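PDB 6ZZ5: SmhB, which serves as one component of Smh, a tripartite alpha-pore-forming toxin of Serratia marcescens, and probably helps build the membrane pore. Local coordinates for residues S16-H21 against Q268-S273; R30-V35 against T52-A57; E47-T52 against Q142-N147; R58-H63 against I135-N140. One frame throughout, in Å; residues are numbered along the deposited sequence.

Contact 1: S16-H21 against Q268-S273; sequences SSQALH and QTQAQS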
# COMPACT_ATOMS: atom_id res chain seq x y z
N SER A 16 1.42 -7.10 1.31
CA SER A 16 1.21 -7.24 -0.15
C SER A 16 -0.04 -6.47 -0.63
O SER A 16 0.02 -5.78 -1.66
CB SER A 16 1.16 -8.70 -0.51
OG SER A 16 2.45 -9.23 -0.22
N SER A 17 -1.14 -6.59 0.08
CA SER A 17 -2.42 -5.93 -0.29
C SER A 17 -2.24 -4.42 -0.11
O SER A 17 -2.55 -3.67 -1.04
CB SER A 17 -3.57 -6.48 0.52
OG SER A 17 -3.30 -6.41 1.88
N GLN A 18 -1.63 -4.01 1.00
CA GLN A 18 -1.40 -2.56 1.25
C GLN A 18 -0.46 -1.98 0.20
O GLN A 18 -0.69 -0.84 -0.25
CB GLN A 18 -0.89 -2.29 2.66
CG GLN A 18 -1.05 -0.84 3.07
CD GLN A 18 0.07 0.02 2.55
OE1 GLN A 18 1.21 -0.43 2.37
NE2 GLN A 18 -0.23 1.30 2.33
N ALA A 19 0.58 -2.72 -0.19
CA ALA A 19 1.58 -2.27 -1.16
C ALA A 19 0.88 -1.92 -2.50
O ALA A 19 1.29 -0.95 -3.13
CB ALA A 19 2.68 -3.26 -1.31
N LEU A 20 -0.08 -2.70 -2.93
CA LEU A 20 -0.83 -2.40 -4.18
C LEU A 20 -1.64 -1.12 -4.05
O LEU A 20 -1.72 -0.34 -5.02
CB LEU A 20 -1.75 -3.57 -4.49
CG LEU A 20 -1.01 -4.85 -4.93
CD1 LEU A 20 -2.00 -5.89 -5.29
CD2 LEU A 20 -0.09 -4.59 -6.10
N HIS A 21 -2.16 -0.86 -2.88
CA HIS A 21 -2.96 0.36 -2.62
C HIS A 21 -2.03 1.58 -2.69
O HIS A 21 -2.31 2.55 -3.44
CB HIS A 21 -3.65 0.20 -1.26
CG HIS A 21 -4.61 1.28 -0.89
ND1 HIS A 21 -5.40 1.23 0.27
CD2 HIS A 21 -4.96 2.40 -1.57
CE1 HIS A 21 -6.14 2.33 0.30
NE2 HIS A 21 -5.88 3.07 -0.82
N GLN A 268 0.73 10.63 2.56
CA GLN A 268 1.30 10.38 3.90
C GLN A 268 0.50 9.29 4.64
O GLN A 268 1.12 8.35 5.19
CB GLN A 268 1.43 11.64 4.73
CG GLN A 268 2.20 11.34 6.03
CD GLN A 268 1.26 10.96 7.15
OE1 GLN A 268 0.25 11.63 7.32
NE2 GLN A 268 1.63 9.96 7.93
N THR A 269 -0.82 9.33 4.57
CA THR A 269 -1.72 8.32 5.19
C THR A 269 -1.36 6.93 4.66
O THR A 269 -1.18 5.98 5.47
CB THR A 269 -3.21 8.63 5.00
OG1 THR A 269 -3.37 9.89 5.65
CG2 THR A 269 -4.10 7.59 5.63
N GLN A 270 -1.19 6.80 3.34
CA GLN A 270 -0.82 5.53 2.72
C GLN A 270 0.56 5.09 3.24
O GLN A 270 0.76 3.88 3.52
CB GLN A 270 -0.83 5.67 1.21
CG GLN A 270 -2.18 6.04 0.66
CD GLN A 270 -3.06 4.83 0.85
OE1 GLN A 270 -2.71 3.71 0.47
NE2 GLN A 270 -4.10 5.01 1.59
N ALA A 271 1.49 6.01 3.37
CA ALA A 271 2.87 5.68 3.82
C ALA A 271 2.82 5.18 5.27
O ALA A 271 3.56 4.24 5.57
CB ALA A 271 3.82 6.85 3.67
N GLN A 272 1.96 5.77 6.10
CA GLN A 272 1.80 5.34 7.51
C GLN A 272 1.32 3.88 7.53
O GLN A 272 1.85 3.08 8.30
CB GLN A 272 0.92 6.30 8.28
CG GLN A 272 0.83 5.99 9.79
CD GLN A 272 2.09 6.41 10.51
OE1 GLN A 272 2.43 7.59 10.54
NE2 GLN A 272 2.84 5.45 10.99
N SER A 273 0.34 3.55 6.71
CA SER A 273 -0.21 2.17 6.61
C SER A 273 0.87 1.23 6.10
O SER A 273 0.94 0.07 6.61
CB SER A 273 -1.45 2.09 5.74
OG SER A 273 -2.43 2.99 6.27
O HOH W 1 -3.02 2.08 2.33

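Contact 2: R30-V35 against T52-A57; sequences RQQIPV and TGLGAA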
# COMPACT_ATOMS: atom_id res chain seq x y z
N ARG A 30 1.81 10.91 -9.41
CA ARG A 30 2.66 11.12 -10.59
C ARG A 30 1.85 11.48 -11.81
O ARG A 30 2.48 11.91 -12.81
CB ARG A 30 3.57 9.93 -10.85
CG ARG A 30 4.57 9.85 -9.70
CD ARG A 30 5.66 8.86 -9.86
NE ARG A 30 6.37 8.87 -11.12
CZ ARG A 30 7.43 9.63 -11.39
NH1 ARG A 30 7.84 10.57 -10.54
NH2 ARG A 30 8.07 9.44 -12.51
N GLN A 31 0.53 11.36 -11.77
CA GLN A 31 -0.27 11.77 -12.98
C GLN A 31 -0.87 13.14 -12.80
O GLN A 31 -1.53 13.57 -13.70
CB GLN A 31 -1.28 10.69 -13.33
CG GLN A 31 -0.59 9.42 -13.78
CD GLN A 31 -1.56 8.33 -14.17
OE1 GLN A 31 -2.73 8.59 -14.48
NE2 GLN A 31 -1.10 7.11 -14.06
N GLN A 32 -0.64 13.80 -11.65
CA GLN A 32 -1.21 15.14 -11.35
C GLN A 32 -0.50 16.18 -12.22
O GLN A 32 0.75 16.27 -12.19
CB GLN A 32 -1.07 15.50 -9.87
CG GLN A 32 -1.55 16.91 -9.55
CD GLN A 32 -3.00 17.10 -9.90
OE1 GLN A 32 -3.83 16.27 -9.53
NE2 GLN A 32 -3.29 18.17 -10.65
N ILE A 33 -1.27 16.90 -13.01
CA ILE A 33 -0.74 18.02 -13.82
C ILE A 33 -0.47 19.20 -12.89
O ILE A 33 -1.24 19.46 -11.95
CB ILE A 33 -1.69 18.40 -14.97
CG1 ILE A 33 -1.04 19.38 -15.94
CG2 ILE A 33 -2.97 18.98 -14.45
CD1 ILE A 33 -1.76 19.52 -17.28
N PRO A 34 0.65 19.92 -13.12
CA PRO A 34 0.95 21.14 -12.38
C PRO A 34 -0.18 22.14 -12.60
O PRO A 34 -0.83 22.14 -13.65
CB PRO A 34 2.28 21.65 -12.94
CG PRO A 34 2.89 20.42 -13.54
CD PRO A 34 1.74 19.56 -14.03
N VAL A 35 -0.42 22.92 -11.55
CA VAL A 35 -1.50 23.92 -11.50
C VAL A 35 -1.05 25.11 -12.37
O VAL A 35 0.17 25.44 -12.51
CB VAL A 35 -1.87 24.31 -10.05
CG1 VAL A 35 -2.16 23.12 -9.19
CG2 VAL A 35 -0.84 25.21 -9.39
N THR A 52 6.06 23.46 -6.72
CA THR A 52 7.27 23.01 -5.99
C THR A 52 6.84 21.85 -5.11
O THR A 52 7.51 20.79 -5.13
CB THR A 52 7.94 24.13 -5.18
OG1 THR A 52 8.37 25.03 -6.17
CG2 THR A 52 9.11 23.70 -4.31
N GLY A 53 5.76 22.05 -4.34
CA GLY A 53 5.18 20.96 -3.54
C GLY A 53 4.86 19.71 -4.34
O GLY A 53 5.16 18.56 -3.90
N LEU A 54 4.18 19.88 -5.47
CA LEU A 54 3.81 18.74 -6.34
C LEU A 54 5.07 18.02 -6.83
O LEU A 54 5.04 16.80 -6.84
CB LEU A 54 2.93 19.20 -7.51
CG LEU A 54 2.61 18.14 -8.55
CD1 LEU A 54 1.84 16.95 -7.93
CD2 LEU A 54 1.83 18.75 -9.70
N GLY A 55 6.12 18.75 -7.19
CA GLY A 55 7.40 18.11 -7.58
C GLY A 55 7.95 17.24 -6.48
O GLY A 55 8.46 16.15 -6.76
N ALA A 56 7.88 17.73 -5.23
CA ALA A 56 8.38 16.99 -4.05
C ALA A 56 7.49 15.75 -3.88
O ALA A 56 8.00 14.63 -3.65
CB ALA A 56 8.39 17.91 -2.82
N ALA A 57 6.17 15.92 -4.01
CA ALA A 57 5.23 14.78 -3.84
C ALA A 57 5.50 13.70 -4.91
O ALA A 57 5.54 12.50 -4.55
CB ALA A 57 3.83 15.27 -3.90

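Contact 3: E47-T52 against Q142-N147; sequences ERQINT and QLIVVN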
# COMPACT_ATOMS: atom_id res chain seq x y z
N GLU A 47 1.08 29.67 -7.26
CA GLU A 47 1.30 28.64 -8.30
C GLU A 47 2.70 28.00 -8.12
O GLU A 47 2.79 26.79 -8.20
CB GLU A 47 1.12 29.21 -9.71
CG GLU A 47 1.55 28.25 -10.82
CD GLU A 47 1.45 28.84 -12.24
OE1 GLU A 47 2.29 28.50 -13.08
OE2 GLU A 47 0.46 29.55 -12.52
N ARG A 48 3.74 28.79 -7.95
CA ARG A 48 5.14 28.27 -7.82
C ARG A 48 5.28 27.41 -6.58
O ARG A 48 5.90 26.34 -6.67
CB ARG A 48 6.14 29.41 -7.85
CG ARG A 48 6.33 29.94 -9.27
CD ARG A 48 7.78 30.08 -9.67
NE ARG A 48 8.21 31.33 -9.06
CZ ARG A 48 8.31 32.48 -9.70
NH1 ARG A 48 8.10 32.55 -11.01
NH2 ARG A 48 8.68 33.56 -9.04
N GLN A 49 4.75 27.87 -5.46
CA GLN A 49 4.84 27.09 -4.20
C GLN A 49 4.13 25.73 -4.39
O GLN A 49 4.66 24.70 -3.96
CB GLN A 49 4.26 27.91 -3.03
CG GLN A 49 5.16 29.06 -2.63
CD GLN A 49 4.49 30.07 -1.72
OE1 GLN A 49 3.32 29.97 -1.36
NE2 GLN A 49 5.20 31.14 -1.44
N ILE A 50 2.92 25.76 -4.94
CA ILE A 50 2.12 24.51 -5.11
C ILE A 50 2.88 23.54 -6.02
O ILE A 50 2.87 22.33 -5.77
CB ILE A 50 0.73 24.84 -5.64
CG1 ILE A 50 -0.08 25.60 -4.59
CG2 ILE A 50 0.03 23.58 -6.14
CD1 ILE A 50 -1.25 26.27 -5.19
N ASN A 51 3.41 24.06 -7.15
CA ASN A 51 4.07 23.18 -8.14
C ASN A 51 5.39 22.67 -7.54
O ASN A 51 5.77 21.52 -7.82
CB ASN A 51 4.17 23.91 -9.47
CG ASN A 51 2.82 23.96 -10.15
OD1 ASN A 51 1.96 23.14 -9.82
ND2 ASN A 51 2.66 24.84 -11.14
N THR A 52 6.06 23.46 -6.72
CA THR A 52 7.27 23.01 -5.99
C THR A 52 6.84 21.85 -5.11
O THR A 52 7.51 20.79 -5.13
CB THR A 52 7.94 24.13 -5.18
OG1 THR A 52 8.37 25.03 -6.17
CG2 THR A 52 9.11 23.70 -4.31
N GLN A 142 0.22 22.59 3.61
CA GLN A 142 -1.07 23.22 4.02
C GLN A 142 -0.89 24.72 4.27
O GLN A 142 -1.84 25.44 4.04
CB GLN A 142 -1.64 22.55 5.28
CG GLN A 142 -2.20 21.16 5.02
CD GLN A 142 -3.22 21.14 3.90
OE1 GLN A 142 -3.05 20.46 2.90
NE2 GLN A 142 -4.28 21.90 4.05
N LEU A 143 0.28 25.20 4.64
CA LEU A 143 0.50 26.66 4.86
C LEU A 143 0.22 27.42 3.55
O LEU A 143 -0.38 28.49 3.60
CB LEU A 143 1.92 26.95 5.34
CG LEU A 143 2.37 26.22 6.61
CD1 LEU A 143 3.76 26.68 6.99
CD2 LEU A 143 1.40 26.43 7.76
N ILE A 144 0.59 26.82 2.41
CA ILE A 144 0.43 27.42 1.06
C ILE A 144 -1.06 27.69 0.80
O ILE A 144 -1.42 28.74 0.28
CB ILE A 144 1.06 26.50 -0.00
CG1 ILE A 144 2.57 26.32 0.25
CG2 ILE A 144 0.77 27.04 -1.41
CD1 ILE A 144 3.21 25.21 -0.52
N VAL A 145 -1.92 26.74 1.14
CA VAL A 145 -3.38 26.78 0.90
C VAL A 145 -3.98 27.91 1.73
O VAL A 145 -4.81 28.67 1.18
CB VAL A 145 -4.04 25.43 1.22
CG1 VAL A 145 -5.53 25.49 0.90
CG2 VAL A 145 -3.39 24.27 0.48
N VAL A 146 -3.61 28.00 3.01
CA VAL A 146 -4.13 29.05 3.91
C VAL A 146 -3.71 30.41 3.32
O VAL A 146 -4.58 31.27 3.22
CB VAL A 146 -3.67 28.89 5.37
CG1 VAL A 146 -4.16 30.02 6.23
CG2 VAL A 146 -4.11 27.54 5.94
N ASN A 147 -2.44 30.56 2.91
CA ASN A 147 -1.91 31.84 2.40
C ASN A 147 -2.70 32.23 1.14
O ASN A 147 -3.07 33.38 1.03
CB ASN A 147 -0.41 31.76 2.13
CG ASN A 147 0.40 31.72 3.41
OD1 ASN A 147 -0.02 32.32 4.40
ND2 ASN A 147 1.55 31.06 3.39
O HOH W 2 0.31 30.52 -1.33

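Contact 4: R58-H63 against I135-N140; sequences RQHAEH and IIDSNN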
# COMPACT_ATOMS: atom_id res chain seq x y z
N ARG A 58 5.69 14.12 -6.14
CA ARG A 58 6.06 13.24 -7.27
C ARG A 58 7.35 12.50 -6.96
O ARG A 58 7.38 11.31 -7.20
CB ARG A 58 6.24 14.07 -8.54
CG ARG A 58 4.93 14.69 -9.05
CD ARG A 58 5.13 15.61 -10.29
NE ARG A 58 6.15 14.96 -11.11
CZ ARG A 58 5.94 13.92 -11.88
NH1 ARG A 58 4.72 13.46 -12.08
NH2 ARG A 58 6.95 13.37 -12.50
N GLN A 59 8.39 13.18 -6.47
CA GLN A 59 9.65 12.51 -6.05
C GLN A 59 9.37 11.47 -4.94
O GLN A 59 9.94 10.36 -4.99
CB GLN A 59 10.70 13.55 -5.68
CG GLN A 59 11.89 13.02 -4.85
CD GLN A 59 12.55 11.77 -5.38
OE1 GLN A 59 12.53 11.47 -6.58
NE2 GLN A 59 13.14 11.01 -4.46
N HIS A 60 8.58 11.78 -3.92
CA HIS A 60 8.29 10.84 -2.82
C HIS A 60 7.59 9.59 -3.40
O HIS A 60 7.94 8.50 -3.02
CB HIS A 60 7.41 11.49 -1.72
CG HIS A 60 8.09 12.55 -0.94
ND1 HIS A 60 9.41 12.45 -0.53
CD2 HIS A 60 7.65 13.77 -0.56
CE1 HIS A 60 9.75 13.54 0.11
NE2 HIS A 60 8.68 14.40 0.08
N ALA A 61 6.60 9.78 -4.28
CA ALA A 61 5.84 8.73 -4.99
C ALA A 61 6.81 7.87 -5.80
O ALA A 61 6.69 6.62 -5.74
CB ALA A 61 4.81 9.35 -5.90
N GLU A 62 7.72 8.51 -6.55
CA GLU A 62 8.74 7.81 -7.38
C GLU A 62 9.65 7.00 -6.45
O GLU A 62 10.03 5.85 -6.79
CB GLU A 62 9.57 8.81 -8.18
CG GLU A 62 10.65 8.18 -9.05
CD GLU A 62 10.11 7.52 -10.30
OE1 GLU A 62 8.86 7.32 -10.38
OE2 GLU A 62 10.94 7.18 -11.21
N HIS A 63 10.02 7.56 -5.31
CA HIS A 63 10.91 6.84 -4.35
C HIS A 63 10.19 5.56 -3.87
O HIS A 63 10.78 4.47 -3.86
CB HIS A 63 11.32 7.78 -3.24
CG HIS A 63 12.13 7.10 -2.19
ND1 HIS A 63 13.27 6.34 -2.50
CD2 HIS A 63 11.96 7.05 -0.85
CE1 HIS A 63 13.79 5.88 -1.38
NE2 HIS A 63 12.98 6.30 -0.35
N ILE A 135 5.26 13.43 6.31
CA ILE A 135 4.60 14.12 7.46
C ILE A 135 5.03 15.60 7.38
O ILE A 135 4.15 16.50 7.34
CB ILE A 135 4.91 13.48 8.81
CG1 ILE A 135 4.23 12.11 8.90
CG2 ILE A 135 4.48 14.39 9.97
CD1 ILE A 135 4.73 11.24 10.00
N ILE A 136 6.33 15.83 7.24
CA ILE A 136 6.88 17.22 7.27
C ILE A 136 6.31 17.92 6.04
O ILE A 136 5.72 19.06 6.17
CB ILE A 136 8.41 17.17 7.33
CG1 ILE A 136 8.92 16.58 8.65
CG2 ILE A 136 9.04 18.54 7.11
CD1 ILE A 136 10.26 15.85 8.51
N ASP A 137 6.52 17.33 4.88
CA ASP A 137 6.24 18.04 3.61
C ASP A 137 4.73 18.28 3.49
O ASP A 137 4.35 19.38 3.11
CB ASP A 137 6.86 17.36 2.36
CG ASP A 137 8.37 17.46 2.25
OD1 ASP A 137 8.98 18.28 2.97
OD2 ASP A 137 8.93 16.65 1.53
N SER A 138 3.86 17.30 3.79
CA SER A 138 2.41 17.47 3.62
C SER A 138 1.90 18.51 4.63
O SER A 138 1.02 19.30 4.25
CB SER A 138 1.63 16.15 3.75
OG SER A 138 1.79 15.64 5.04
N ASN A 139 2.50 18.61 5.83
CA ASN A 139 2.06 19.63 6.81
C ASN A 139 2.50 21.02 6.33
O ASN A 139 1.68 21.95 6.41
CB ASN A 139 2.47 19.32 8.25
CG ASN A 139 1.52 18.29 8.84
OD1 ASN A 139 0.48 18.70 9.38
ND2 ASN A 139 1.87 17.00 8.80
N ASN A 140 3.75 21.17 5.89
CA ASN A 140 4.23 22.49 5.38
C ASN A 140 3.39 22.93 4.17
O ASN A 140 3.10 24.11 4.10
CB ASN A 140 5.74 22.49 5.12
CG ASN A 140 6.47 22.69 6.43
OD1 ASN A 140 6.26 23.68 7.14
ND2 ASN A 140 7.31 21.76 6.80

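Contact 1: S16-H21 against Q268-S273
Gln270 and His21 meet amide to ring. OE1 of Gln270 lies 3.2 Å above the imidazole plane of His21, over the centre of the ring. The two side chains cross at about a right angle. Their planes are 47° apart, which is not a parallel stack. The nearest ring atom is CD2 of His21, at 3.3 Å from OE1 of Gln270. NE2 of His21 is 3.5 Å from the same oxygen, but the angle is too poor for a hydrogen bond. A bend at chi2 (-69°) brings the end of Gln270 close to the ring.

A water lies between the two glutamines. NE2 of Gln18 donates to it over 2.9 Å. Its further bond to OE1 of Gln270 is too short to be trusted, so the bridge is doubtful.

Segments 16-21 and 268-273 run antiparallel, their local axes 9.8 Å apart at closest approach and 164° between their directions. They belong to helices 4-30 and 252-300 of the long helical bundle of this HBL-like toxin.

Van der Waals contact fills the other end. CG of Gln18 rests 4.0 Å from CB of Ser273, and NE2 of Gln18 also lies beside that CB. A bound 1,2-ethanediol, probably from the crystallisation liquor, sits near Ser273. Helix 156-184 packs alongside, with Ile177 on His21 and Asp174 on Gln270.

Contact 2: R30-V35 against T52-A57
Leu54 sets CD2 against the backbone of Gln32 to Pro34 and CD1 against the Gln32 side chain. This is the tight part of the contact. CD2 of Leu54 lies 3.7 Å from the backbone O of Gln32 and equally near CA of Pro34. The carbonyl O of Ile33 follows, 3.9 Å from the same CD2. The other methyl, CD1 of Leu54, meets the aliphatic stem of Gln32, with CG of Gln32 at 3.8 Å. The Gln32 stem runs roughly perpendicular to the Leu54 side chain. In Leu54, CG stands opposite the backbone N (chi1 173°), which directs the fork at the loop.

The segment 30-35 has no regular structure through Gln32 to Val35. It leaves helix 4-30 and leads toward helix 44-92, which carries Leu54, so the contact lies within a helix-loop-helix connection.

The stem of Gln32 is buried and its amide is well held. NE2 of Gln32 donates to O of Ile33 over 2.7 Å, in the carbonyl plane and on a lone pair, with an N-H...O angle of 156°. NE2 also bonds to O of Pro210, while OE1 takes the backbone N-H groups of Val212 and Met213. Met213 touches Leu54 as well.

The outer side is looser. Pro34 is exposed, and its CG comes no nearer than 4.3 Å to CD2 of Leu54. Ile33 is exposed too, with its CB directed away from the helix.

Contact 3: E47-T52 against Q142-N147
Ile144 reaches across to Gln49 and Ile50. CG2 touches both, while CG1 and CD1 keep to Gln49. CB of Ile144 points toward helix 44-92. From it, CG2 stands anti to the backbone N and CG1 lies beside that N (chi1 -61°). CG2 meets CG1 of Ile50 at 3.6 Å. It also lies 3.9 Å from OE1 of Gln49. CG1 of Ile144 passes CB of Gln49 at 4.0 Å. At the tip, CD1 of Ile144 touches CB of Gln49 at 3.8 Å. The backbone O of Gln49 is equally close to this methyl. No direct hydrogen bond joins the two segments, so the direct contact is van der Waals packing.

A water adds a polar bridge. It donates to OE1 of Gln49 over 3.1 Å and to the backbone O of Ile144 over 3.0 Å. The Gln49 chain is extended beyond CG, which carries its amide out to the water.

On helix 44-92, OG1 of Thr52 donates to the backbone O of Arg48 over 2.8 Å. The N-H of Thr52 reaches that oxygen from the opposite face of the carbonyl plane.

Helices 44-92 and 99-151 are two long members of the toxin's bundle. Helix 252-300 packs against both here: Ala257 touches Ile50 and Val145, and Ile260 touches Ile50. Helix 156-184 adds Leu159 against Val145, and the loop residues Val35 and Phe37 cover Ile50.

Contact 4: R58-H63 against I135-N140
A histidine-carboxylate hydrogen bond between His60 and Asp137 makes up this contact. It joins two helices near the surface of the bundle. NE2 of His60 donates to OD2 of Asp137 over 2.7 Å. The N-H...O angle is 161°, so the bond is nearly straight. OD2 meets the ring at its edge, in the ring plane. The carboxylate oxygen receives the N-H on its anti lone pair, the one facing away from OD1. Ring and carboxylate planes are 28° apart, which makes the two groups nearly coplanar. CE1 of His60 is the next ring atom, 3.5 Å from OD2 of Asp137. In His60, CG lies beside the backbone N (chi1 -68°), and this swings the ring out toward Asp137.

The helices are 44-92 and 99-151 of the long bundle of the HBL-like toxin. They stand well apart here, with CA of His60 and CA of Asp137 9.9 Å from each other. The two side chains span this gap between them. The nearby carboxylate would probably favour a protonated imidazole. Tyr264 of helix 252-300 touches both partners and Ser138. Leu130, Lys133 and Leu134 also pack on His60.

Along the second segment, ND2 of Asn139 donates to the backbone O of Ile135 over 2.8 Å. The donor is tilted from the carbonyl plane. The backbone N of Asn139 reaches the same oxygen from the opposite face, at 3.1 Å. Two bonds therefore grip this carbonyl within the helix.

Contacts 3, 2 and 4 follow one another along helix 44-92, and contacts 3 and 2 share Thr52. Contact 2 touches contact 3 where O of Val35 lies 2.9 Å from ND2 of Asn51, a probable hydrogen bond. It touches contact 4 through a salt bridge, NE of Arg30 to OE1 of Glu62 at 3.0 Å. Contacts 3 and 4 pair the same two helices, 44-92 and 99-151, with centres about 14 Å apart. The centre of contact 1 is about 2 Å from the centre of the chain, that of contact 3 about 27 Å. Contact 1 meets contact 4 where NE2 of Gln268 packs 3.5 Å from CG1 of Ile135. It does not touch contacts 2 or 3.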